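PDB 6KR6: protein piwi from Drosophila melanogaster, which binds piRNAs, the 24 to 30 nucleotide guides derived largely from transposons, and with them represses transposable elements. Local coordinates for residues T488-V499 / S520-V531; L572-D581 / P644-D652. All blocks are in the same frame, centred on the assembly; numbering follows the deposited sequence.

Overall arrangement
Both contacts lie in the MID-PIWI lobe of this Argonaute-family protein, contact 1 in the MID part and contact 2 in the RNase H-like PIWI part, their centres about 34 Å apart with no helix or strand in common. Contact 1, about 34 Å from the chain's centre, is a partly buried pair of near-parallel helices, 488-499 with 520-528 and the loop after it, carried mainly by side chains, with M495 also reaching the partner's backbone and two arginines along the margin. Contact 2 is deeper and mostly buried: strands 575-581 and 646-652 run parallel, joined chiefly by backbone hydrogen bonds. At one end two aspartates share a zinc ion, whereas the mercury ion on C498 takes no part in joining the helices.

Contact 1. Residues T488-V499 / S520-V531; sequences TGTYVRAMDDCV and SIKKRGYVDRAV. With HG (mercury (II) ion), chain H.
M495 reaches out from helix 488-499 into the side of helix 520-528. Its CB points at the partner helix, and CG stands beside its own backbone N. SD then lies 4.0 Å from both the carbonyl O and CG2 of I521, the methionine crossing that side chain at about a right angle. A bend at the last torsion (chi3 67°) turns CE onto the backbone of G525, 3.8 Å from its CA. I521 CD1 approaches the Y491 ring obliquely, 4.2 Å from CG.

Nearer the start of the pair, V492 spreads its two methyls: CG1 lies 3.6 Å from NE of R524, while CG2 approaches OG of S520. At the other end R529 folds back on itself. Its NH1 forms a salt bridge with OD1 of D496 at 3.0 Å, the carboxylate and guanidinium planes nearly coplanar, although the hydrogen bond is bent (126°) and weak. CG1 of V499 lies over one face of the same guanidinium, 3.4 Å from NH2.

The helices run 19° from parallel with axes 9.9 Å apart. K522 makes a salt bridge with an RNA phosphate, consistent with the Argonaute MID domain's hold on the guide 5' end. Behind helix 488-499, A494 and C498 pack on strands 446-450 and 479-483 of a four-stranded parallel sheet, and Y491 OH bonds to L509 O.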
loop_
_atom_site.group_PDB
_atom_site.type_symbol
_atom_site.label_atom_id
_atom_site.label_comp_id
_atom_site.label_asym_id
_atom_site.label_seq_id
_atom_site.Cartn_x
_atom_site.Cartn_y
_atom_site.Cartn_z
ATOM N N THR A 488 -13.348 -13.244 -30.679
ATOM C CA THR A 488 -14.076 -13.058 -29.427
ATOM C C THR A 488 -15.555 -13.392 -29.589
ATOM O O THR A 488 -16.149 -14.059 -28.728
ATOM C CB THR A 488 -13.901 -11.621 -28.935
ATOM O OG1 THR A 488 -12.507 -11.337 -28.760
ATOM C CG2 THR A 488 -14.625 -11.417 -27.617
ATOM N N GLY A 489 -16.164 -12.935 -30.687
ATOM C CA GLY A 489 -17.573 -13.207 -30.914
ATOM C C GLY A 489 -17.890 -14.686 -30.997
ATOM O O GLY A 489 -18.968 -15.115 -30.580
ATOM N N THR A 490 -16.961 -15.486 -31.522
ATOM C CA THR A 490 -17.181 -16.927 -31.581
ATOM C C THR A 490 -17.257 -17.529 -30.182
ATOM O O THR A 490 -18.141 -18.347 -29.897
ATOM C CB THR A 490 -16.075 -17.594 -32.400
ATOM O OG1 THR A 490 -14.796 -17.222 -31.872
ATOM C CG2 THR A 490 -16.162 -17.163 -33.855
ATOM N N TYR A 491 -16.343 -17.129 -29.292
ATOM C CA TYR A 491 -16.408 -17.585 -27.907
ATOM C C TYR A 491 -17.704 -17.141 -27.240
ATOM O O TYR A 491 -18.336 -17.919 -26.516
ATOM C CB TYR A 491 -15.209 -17.063 -27.116
ATOM C CG TYR A 491 -13.949 -17.891 -27.240
ATOM C CD1 TYR A 491 -13.877 -19.166 -26.693
ATOM C CD2 TYR A 491 -12.824 -17.386 -27.876
ATOM C CE1 TYR A 491 -12.724 -19.921 -26.793
ATOM C CE2 TYR A 491 -11.665 -18.133 -27.981
ATOM C CZ TYR A 491 -11.620 -19.399 -27.438
ATOM O OH TYR A 491 -10.468 -20.144 -27.542
ATOM N N VAL A 492 -18.110 -15.889 -27.466
ATOM C CA VAL A 492 -19.330 -15.385 -26.837
ATOM C C VAL A 492 -20.544 -16.174 -27.312
ATOM O O VAL A 492 -21.414 -16.553 -26.514
ATOM C CB VAL A 492 -19.490 -13.878 -27.113
ATOM C CG1 VAL A 492 -20.842 -13.387 -26.618
ATOM C CG2 VAL A 492 -18.364 -13.097 -26.456
ATOM N N ARG A 493 -20.623 -16.436 -28.619
ATOM C CA ARG A 493 -21.744 -17.194 -29.164
ATOM C C ARG A 493 -21.747 -18.625 -28.645
ATOM O O ARG A 493 -22.812 -19.172 -28.332
ATOM C CB ARG A 493 -21.694 -17.175 -30.692
ATOM N N ALA A 494 -20.570 -19.248 -28.550
ATOM C CA ALA A 494 -20.497 -20.594 -27.993
ATOM C C ALA A 494 -20.975 -20.615 -26.546
ATOM O O ALA A 494 -21.715 -21.519 -26.145
ATOM C CB ALA A 494 -19.072 -21.133 -28.100
ATOM N N MET A 495 -20.580 -19.613 -25.756
ATOM C CA MET A 495 -21.031 -19.540 -24.368
ATOM C C MET A 495 -22.544 -19.386 -24.287
ATOM O O MET A 495 -23.207 -20.051 -23.482
ATOM C CB MET A 495 -20.346 -18.379 -23.646
ATOM C CG MET A 495 -18.872 -18.581 -23.362
ATOM S SD MET A 495 -18.236 -17.330 -22.230
ATOM C CE MET A 495 -19.108 -17.758 -20.725
ATOM N N ASP A 496 -23.107 -18.486 -25.098
ATOM C CA ASP A 496 -24.547 -18.255 -25.043
ATOM C C ASP A 496 -25.333 -19.468 -25.524
ATOM O O ASP A 496 -26.432 -19.730 -25.021
ATOM C CB ASP A 496 -24.918 -17.017 -25.860
ATOM C CG ASP A 496 -24.789 -15.735 -25.062
ATOM O OD1 ASP A 496 -25.211 -15.719 -23.887
ATOM O OD2 ASP A 496 -24.259 -14.744 -25.607
ATOM N N ASP A 497 -24.793 -20.222 -26.483
ATOM C CA ASP A 497 -25.457 -21.443 -26.916
ATOM C C ASP A 497 -25.276 -22.576 -25.914
ATOM O O ASP A 497 -26.103 -23.493 -25.868
ATOM C CB ASP A 497 -24.930 -21.873 -28.285
ATOM N N CYS A 498 -24.217 -22.529 -25.107
ATOM C CA CYS A 498 -23.940 -23.618 -24.180
ATOM C C CYS A 498 -24.686 -23.445 -22.861
ATOM O O CYS A 498 -25.100 -24.436 -22.248
ATOM C CB CYS A 498 -22.432 -23.717 -23.936
ATOM S SG CYS A 498 -21.967 -24.071 -22.234
ATOM N N VAL A 499 -24.857 -22.198 -22.406
ATOM C CA VAL A 499 -25.503 -21.948 -21.117
ATOM C C VAL A 499 -26.900 -22.559 -21.070
ATOM O O VAL A 499 -27.387 -22.928 -19.993
ATOM C CB VAL A 499 -25.522 -20.431 -20.825
ATOM C CG1 VAL A 499 -26.442 -20.104 -19.662
ATOM C CG2 VAL A 499 -24.117 -19.934 -20.520
ATOM N N SER A 520 -14.058 -9.980 -22.185
ATOM C CA SER A 520 -15.360 -10.255 -22.785
ATOM C C SER A 520 -15.925 -11.587 -22.297
ATOM O O SER A 520 -17.128 -11.696 -22.019
ATOM C CB SER A 520 -15.250 -10.241 -24.309
ATOM O OG SER A 520 -16.529 -10.308 -24.915
ATOM N N ILE A 521 -15.070 -12.606 -22.176
ATOM C CA ILE A 521 -15.512 -13.907 -21.678
ATOM C C ILE A 521 -16.026 -13.782 -20.250
ATOM O O ILE A 521 -17.103 -14.291 -19.911
ATOM C CB ILE A 521 -14.369 -14.934 -21.778
ATOM C CG1 ILE A 521 -14.142 -15.345 -23.233
ATOM C CG2 ILE A 521 -14.657 -16.149 -20.908
ATOM C CD1 ILE A 521 -12.988 -16.303 -23.423
ATOM N N LYS A 522 -15.264 -13.100 -19.391
ATOM C CA LYS A 522 -15.690 -12.948 -18.003
ATOM C C LYS A 522 -16.981 -12.144 -17.904
ATOM O O LYS A 522 -17.839 -12.436 -17.061
ATOM C CB LYS A 522 -14.583 -12.296 -17.176
ATOM C CG LYS A 522 -13.440 -13.234 -16.837
ATOM C CD LYS A 522 -13.954 -14.504 -16.179
ATOM C CE LYS A 522 -12.812 -15.420 -15.781
ATOM N NZ LYS A 522 -13.298 -16.715 -15.228
ATOM N N LYS A 523 -17.144 -11.135 -18.763
ATOM C CA LYS A 523 -18.366 -10.337 -18.741
ATOM C C LYS A 523 -19.575 -11.165 -19.156
ATOM O O LYS A 523 -20.643 -11.064 -18.542
ATOM C CB LYS A 523 -18.212 -9.117 -19.648
ATOM N N ARG A 524 -19.431 -11.987 -20.198
ATOM C CA ARG A 524 -20.546 -12.840 -20.599
ATOM C C ARG A 524 -20.829 -13.921 -19.563
ATOM O O ARG A 524 -21.974 -14.368 -19.436
ATOM C CB ARG A 524 -20.273 -13.473 -21.963
ATOM C CG ARG A 524 -20.460 -12.521 -23.130
ATOM C CD ARG A 524 -21.859 -11.922 -23.137
ATOM N NE ARG A 524 -22.049 -10.992 -24.247
ATOM C CZ ARG A 524 -21.612 -9.737 -24.254
ATOM N NH1 ARG A 524 -20.954 -9.255 -23.210
ATOM N NH2 ARG A 524 -21.828 -8.962 -25.309
ATOM N N GLY A 525 -19.815 -14.346 -18.815
ATOM C CA GLY A 525 -20.010 -15.406 -17.846
ATOM C C GLY A 525 -20.608 -14.969 -16.524
ATOM O O GLY A 525 -21.467 -15.664 -15.970
ATOM N N TYR A 526 -20.174 -13.823 -16.006
ATOM C CA TYR A 526 -20.536 -13.402 -14.657
ATOM C C TYR A 526 -21.587 -12.300 -14.619
ATOM O O TYR A 526 -22.435 -12.295 -13.719
ATOM C CB TYR A 526 -19.289 -12.928 -13.903
ATOM C CG TYR A 526 -18.269 -14.016 -13.646
ATOM C CD1 TYR A 526 -18.658 -15.340 -13.497
ATOM C CD2 TYR A 526 -16.916 -13.716 -13.554
ATOM C CE1 TYR A 526 -17.728 -16.335 -13.260
ATOM C CE2 TYR A 526 -15.978 -14.705 -13.317
ATOM C CZ TYR A 526 -16.390 -16.013 -13.172
ATOM O OH TYR A 526 -15.464 -17.003 -12.937
ATOM N N VAL A 527 -21.553 -11.359 -15.560
ATOM C CA VAL A 527 -22.420 -10.185 -15.482
ATOM C C VAL A 527 -23.730 -10.448 -16.209
ATOM O O VAL A 527 -24.811 -10.283 -15.637
ATOM C CB VAL A 527 -21.720 -8.942 -16.058
ATOM C CG1 VAL A 527 -22.645 -7.743 -15.995
ATOM C CG2 VAL A 527 -20.428 -8.664 -15.296
ATOM N N ASP A 528 -23.642 -10.848 -17.478
ATOM C CA ASP A 528 -24.852 -11.121 -18.243
ATOM C C ASP A 528 -25.500 -12.429 -17.805
ATOM O O ASP A 528 -26.724 -12.496 -17.643
ATOM C CB ASP A 528 -24.531 -11.146 -19.739
ATOM C CG ASP A 528 -24.011 -9.814 -20.248
ATOM O OD1 ASP A 528 -24.361 -8.771 -19.655
ATOM O OD2 ASP A 528 -23.258 -9.807 -21.242
ATOM N N ARG A 529 -24.706 -13.476 -17.617
ATOM C CA ARG A 529 -25.182 -14.757 -17.128
ATOM C C ARG A 529 -24.588 -15.012 -15.741
ATOM O O ARG A 529 -23.968 -14.131 -15.137
ATOM C CB ARG A 529 -24.836 -15.867 -18.124
ATOM C CG ARG A 529 -25.059 -15.489 -19.585
ATOM C CD ARG A 529 -26.486 -15.016 -19.842
ATOM N NE ARG A 529 -27.459 -16.098 -19.739
ATOM C CZ ARG A 529 -27.884 -16.818 -20.772
ATOM N NH1 ARG A 529 -27.423 -16.568 -21.990
ATOM N NH2 ARG A 529 -28.771 -17.785 -20.588
ATOM N N ALA A 530 -24.783 -16.229 -15.229
ATOM C CA ALA A 530 -24.316 -16.591 -13.892
ATOM C C ALA A 530 -23.682 -17.984 -13.917
ATOM O O ALA A 530 -24.154 -18.932 -13.297
ATOM C CB ALA A 530 -25.460 -16.523 -12.881
ATOM N N VAL A 531 -22.572 -18.108 -14.647
ATOM C CA VAL A 531 -21.862 -19.368 -14.795
ATOM C C VAL A 531 -20.398 -19.151 -14.437
ATOM O O VAL A 531 -19.721 -18.340 -15.077
ATOM C CB VAL A 531 -21.979 -19.943 -16.218
ATOM C CG1 VAL A 531 -21.199 -21.245 -16.329
ATOM C CG2 VAL A 531 -23.440 -20.158 -16.591
HETATM HG HG HG H . -22.832 -26.532 -21.368
#

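Contact 2. Residues L572-D581 / P644-D652; sequences LSGLMTIGFD and PSRIVFYRD. With ZN (zinc ion), chain N; HG (mercury (II) ion), chain G.
I578 packs against F649 in the tightly packed middle of two parallel strands, their side chains crossing at a slant. CG2 of I578 is 3.8 Å from CE2 of F649, and CD1 turns the other way along the strand to CG2 of I647. Beneath them the backbone bonds are nearly straight: I578 N to V648 O (2.8 Å, 170°) and Y650 N to I578 O (2.7 Å). On the other face, L575 CD1 meets V648 CG2 at 3.6 Å.

Toward D581 the pairing loosens, with F580 N to Y650 O weak at 3.3 Å. There the ring edge of F580 stands over the centre of the R651 guanidinium, which E666 holds in a salt bridge. The carboxylates of D581 and D652 stack 27° apart; both oxygens of D581 and OD1 of D652 bind zinc, while D652 OD2 binds a mercury ion shared with C781. Both aspartates are probably catalytic, as in other RNase H-like Piwi domains. At the opposite end, S573 and S645 are exposed, and R646 NE makes a weak bond to S573 O, with L572 CD2 over the guanidinium.

Strands 592-599 and 687-695 flank the pair; helix 625-640 packs against M576 and F580, while helices 754-764 and 779-795 meet T577 on the other face.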
loop_
_atom_site.group_PDB
_atom_site.type_symbol
_atom_site.label_atom_id
_atom_site.label_comp_id
_atom_site.label_asym_id
_atom_site.label_seq_id
_atom_site.Cartn_x
_atom_site.Cartn_y
_atom_site.Cartn_z
ATOM N N LEU A 572 -12.621 -20.885 17.832
ATOM C CA LEU A 572 -13.561 -19.806 18.106
ATOM C C LEU A 572 -14.923 -20.168 17.531
ATOM O O LEU A 572 -15.012 -20.759 16.452
ATOM C CB LEU A 572 -13.076 -18.471 17.530
ATOM C CG LEU A 572 -12.188 -17.624 18.444
ATOM C CD1 LEU A 572 -11.823 -16.312 17.767
ATOM C CD2 LEU A 572 -12.882 -17.371 19.774
ATOM N N SER A 573 -15.977 -19.807 18.259
ATOM C CA SER A 573 -17.347 -20.148 17.898
ATOM C C SER A 573 -18.094 -18.897 17.457
ATOM O O SER A 573 -17.987 -17.846 18.099
ATOM C CB SER A 573 -18.075 -20.805 19.076
ATOM O OG SER A 573 -17.378 -21.946 19.544
ATOM N N GLY A 574 -18.852 -19.017 16.372
ATOM C CA GLY A 574 -19.642 -17.904 15.874
ATOM C C GLY A 574 -18.838 -16.703 15.424
ATOM O O GLY A 574 -19.240 -15.561 15.683
ATOM N N LEU A 575 -17.714 -16.929 14.752
ATOM C CA LEU A 575 -16.855 -15.853 14.275
ATOM C C LEU A 575 -17.058 -15.654 12.781
ATOM O O LEU A 575 -17.011 -16.616 12.006
ATOM C CB LEU A 575 -15.386 -16.158 14.572
ATOM C CG LEU A 575 -14.334 -15.415 13.743
ATOM C CD1 LEU A 575 -14.417 -13.907 13.939
ATOM C CD2 LEU A 575 -12.938 -15.919 14.076
ATOM N N MET A 576 -17.284 -14.408 12.386
ATOM C CA MET A 576 -17.359 -14.014 10.987
ATOM C C MET A 576 -16.196 -13.082 10.690
ATOM O O MET A 576 -16.075 -12.019 11.309
ATOM C CB MET A 576 -18.696 -13.341 10.681
ATOM C CG MET A 576 -18.704 -12.469 9.437
ATOM S SD MET A 576 -20.397 -12.212 8.872
ATOM C CE MET A 576 -20.218 -10.735 7.880
ATOM N N THR A 577 -15.337 -13.486 9.762
ATOM C CA THR A 577 -14.194 -12.684 9.352
ATOM C C THR A 577 -14.542 -11.950 8.068
ATOM O O THR A 577 -14.967 -12.574 7.090
ATOM C CB THR A 577 -12.955 -13.554 9.138
ATOM O OG1 THR A 577 -12.830 -14.484 10.220
ATOM C CG2 THR A 577 -11.707 -12.690 9.080
ATOM N N ILE A 578 -14.374 -10.632 8.073
ATOM C CA ILE A 578 -14.696 -9.797 6.925
ATOM C C ILE A 578 -13.416 -9.188 6.377
ATOM O O ILE A 578 -12.568 -8.702 7.134
ATOM C CB ILE A 578 -15.703 -8.687 7.276
ATOM C CG1 ILE A 578 -16.907 -9.251 8.027
ATOM C CG2 ILE A 578 -16.173 -7.987 6.014
ATOM C CD1 ILE A 578 -17.893 -8.180 8.448
ATOM N N GLY A 579 -13.282 -9.222 5.056
ATOM C CA GLY A 579 -12.255 -8.475 4.361
ATOM C C GLY A 579 -12.902 -7.519 3.378
ATOM O O GLY A 579 -14.003 -7.764 2.887
ATOM N N PHE A 580 -12.209 -6.421 3.096
ATOM C CA PHE A 580 -12.762 -5.380 2.239
ATOM C C PHE A 580 -11.618 -4.655 1.548
ATOM O O PHE A 580 -10.626 -4.310 2.195
ATOM C CB PHE A 580 -13.611 -4.396 3.055
ATOM C CG PHE A 580 -14.107 -3.214 2.268
ATOM C CD1 PHE A 580 -15.164 -3.347 1.384
ATOM C CD2 PHE A 580 -13.529 -1.965 2.431
ATOM C CE1 PHE A 580 -15.623 -2.262 0.663
ATOM C CE2 PHE A 580 -13.988 -0.877 1.713
ATOM C CZ PHE A 580 -15.036 -1.027 0.829
ATOM N N ASP A 581 -11.748 -4.437 0.241
ATOM C CA ASP A 581 -10.769 -3.608 -0.455
ATOM C C ASP A 581 -11.442 -2.877 -1.609
ATOM O O ASP A 581 -12.614 -3.098 -1.919
ATOM C CB ASP A 581 -9.558 -4.417 -0.951
ATOM C CG ASP A 581 -8.336 -3.534 -1.227
ATOM O OD1 ASP A 581 -8.462 -2.295 -1.137
ATOM O OD2 ASP A 581 -7.246 -4.066 -1.527
ATOM N N PRO A 644 -23.745 -13.730 13.853
ATOM C CA PRO A 644 -22.448 -14.107 14.426
ATOM C C PRO A 644 -22.200 -13.429 15.764
ATOM O O PRO A 644 -22.633 -12.300 16.008
ATOM C CB PRO A 644 -21.442 -13.639 13.368
ATOM C CG PRO A 644 -22.130 -12.528 12.667
ATOM C CD PRO A 644 -23.592 -12.868 12.665
ATOM N N SER A 645 -21.485 -14.140 16.640
ATOM C CA SER A 645 -21.194 -13.617 17.971
ATOM C C SER A 645 -19.980 -12.695 17.961
ATOM O O SER A 645 -19.950 -11.696 18.691
ATOM C CB SER A 645 -20.976 -14.769 18.953
ATOM O OG SER A 645 -22.100 -15.632 18.991
ATOM N N ARG A 646 -18.973 -13.015 17.150
ATOM C CA ARG A 646 -17.766 -12.209 17.025
ATOM C C ARG A 646 -17.539 -11.868 15.559
ATOM O O ARG A 646 -17.884 -12.648 14.665
ATOM C CB ARG A 646 -16.536 -12.944 17.582
ATOM C CG ARG A 646 -16.822 -13.837 18.782
ATOM C CD ARG A 646 -15.628 -14.723 19.105
ATOM N NE ARG A 646 -16.000 -15.876 19.922
ATOM C CZ ARG A 646 -15.887 -15.927 21.244
ATOM N NH1 ARG A 646 -15.408 -14.888 21.912
ATOM N NH2 ARG A 646 -16.252 -17.021 21.899
ATOM N N ILE A 647 -16.959 -10.694 15.315
ATOM C CA ILE A 647 -16.660 -10.225 13.967
ATOM C C ILE A 647 -15.260 -9.631 13.959
ATOM O O ILE A 647 -14.949 -8.755 14.774
ATOM C CB ILE A 647 -17.687 -9.185 13.475
ATOM C CG1 ILE A 647 -19.087 -9.795 13.398
ATOM C CG2 ILE A 647 -17.286 -8.642 12.113
ATOM C CD1 ILE A 647 -20.107 -8.893 12.733
ATOM N N VAL A 648 -14.421 -10.101 13.037
ATOM C CA VAL A 648 -13.084 -9.559 12.819
ATOM C C VAL A 648 -13.067 -8.943 11.427
ATOM O O VAL A 648 -13.148 -9.655 10.418
ATOM C CB VAL A 648 -11.996 -10.630 12.970
ATOM C CG1 VAL A 648 -10.628 -10.040 12.665
ATOM C CG2 VAL A 648 -12.021 -11.215 14.373
ATOM N N PHE A 649 -12.963 -7.619 11.373
ATOM C CA PHE A 649 -13.019 -6.857 10.132
ATOM C C PHE A 649 -11.603 -6.450 9.746
ATOM O O PHE A 649 -10.929 -5.749 10.507
ATOM C CB PHE A 649 -13.906 -5.624 10.315
ATOM C CG PHE A 649 -14.269 -4.924 9.034
ATOM C CD1 PHE A 649 -13.358 -4.110 8.387
ATOM C CD2 PHE A 649 -15.539 -5.052 8.497
ATOM C CE1 PHE A 649 -13.696 -3.457 7.216
ATOM C CE2 PHE A 649 -15.883 -4.396 7.327
ATOM C CZ PHE A 649 -14.960 -3.600 6.688
ATOM N N TYR A 650 -11.156 -6.883 8.568
ATOM C CA TYR A 650 -9.842 -6.528 8.041
ATOM C C TYR A 650 -10.015 -5.496 6.936
ATOM O O TYR A 650 -10.721 -5.745 5.952
ATOM C CB TYR A 650 -9.099 -7.761 7.526
ATOM C CG TYR A 650 -8.609 -8.675 8.625
ATOM C CD1 TYR A 650 -7.665 -8.240 9.545
ATOM C CD2 TYR A 650 -9.083 -9.974 8.737
ATOM C CE1 TYR A 650 -7.212 -9.073 10.552
ATOM C CE2 TYR A 650 -8.636 -10.814 9.739
ATOM C CZ TYR A 650 -7.701 -10.359 10.644
ATOM O OH TYR A 650 -7.255 -11.194 11.642
ATOM N N ARG A 651 -9.370 -4.342 7.101
ATOM C CA ARG A 651 -9.541 -3.195 6.220
ATOM C C ARG A 651 -8.241 -2.910 5.480
ATOM O O ARG A 651 -7.177 -2.813 6.101
ATOM C CB ARG A 651 -9.982 -1.968 7.024
ATOM C CG ARG A 651 -10.341 -0.750 6.194
ATOM C CD ARG A 651 -11.439 -1.054 5.191
ATOM N NE ARG A 651 -12.139 0.157 4.772
ATOM C CZ ARG A 651 -11.674 1.021 3.875
ATOM N NH1 ARG A 651 -12.383 2.094 3.555
ATOM N NH2 ARG A 651 -10.497 0.814 3.300
ATOM N N ASP A 652 -8.331 -2.769 4.159
ATOM C CA ASP A 652 -7.176 -2.497 3.308
ATOM C C ASP A 652 -7.154 -1.005 2.995
ATOM O O ASP A 652 -8.040 -0.497 2.300
ATOM C CB ASP A 652 -7.237 -3.339 2.033
ATOM C CG ASP A 652 -5.993 -3.198 1.164
ATOM O OD1 ASP A 652 -5.757 -2.100 0.613
ATOM O OD2 ASP A 652 -5.252 -4.196 1.024
HETATM ZN ZN ZN N . -6.456 -2.194 -1.265
HETATM HG HG HG G . -6.001 -6.852 1.163
#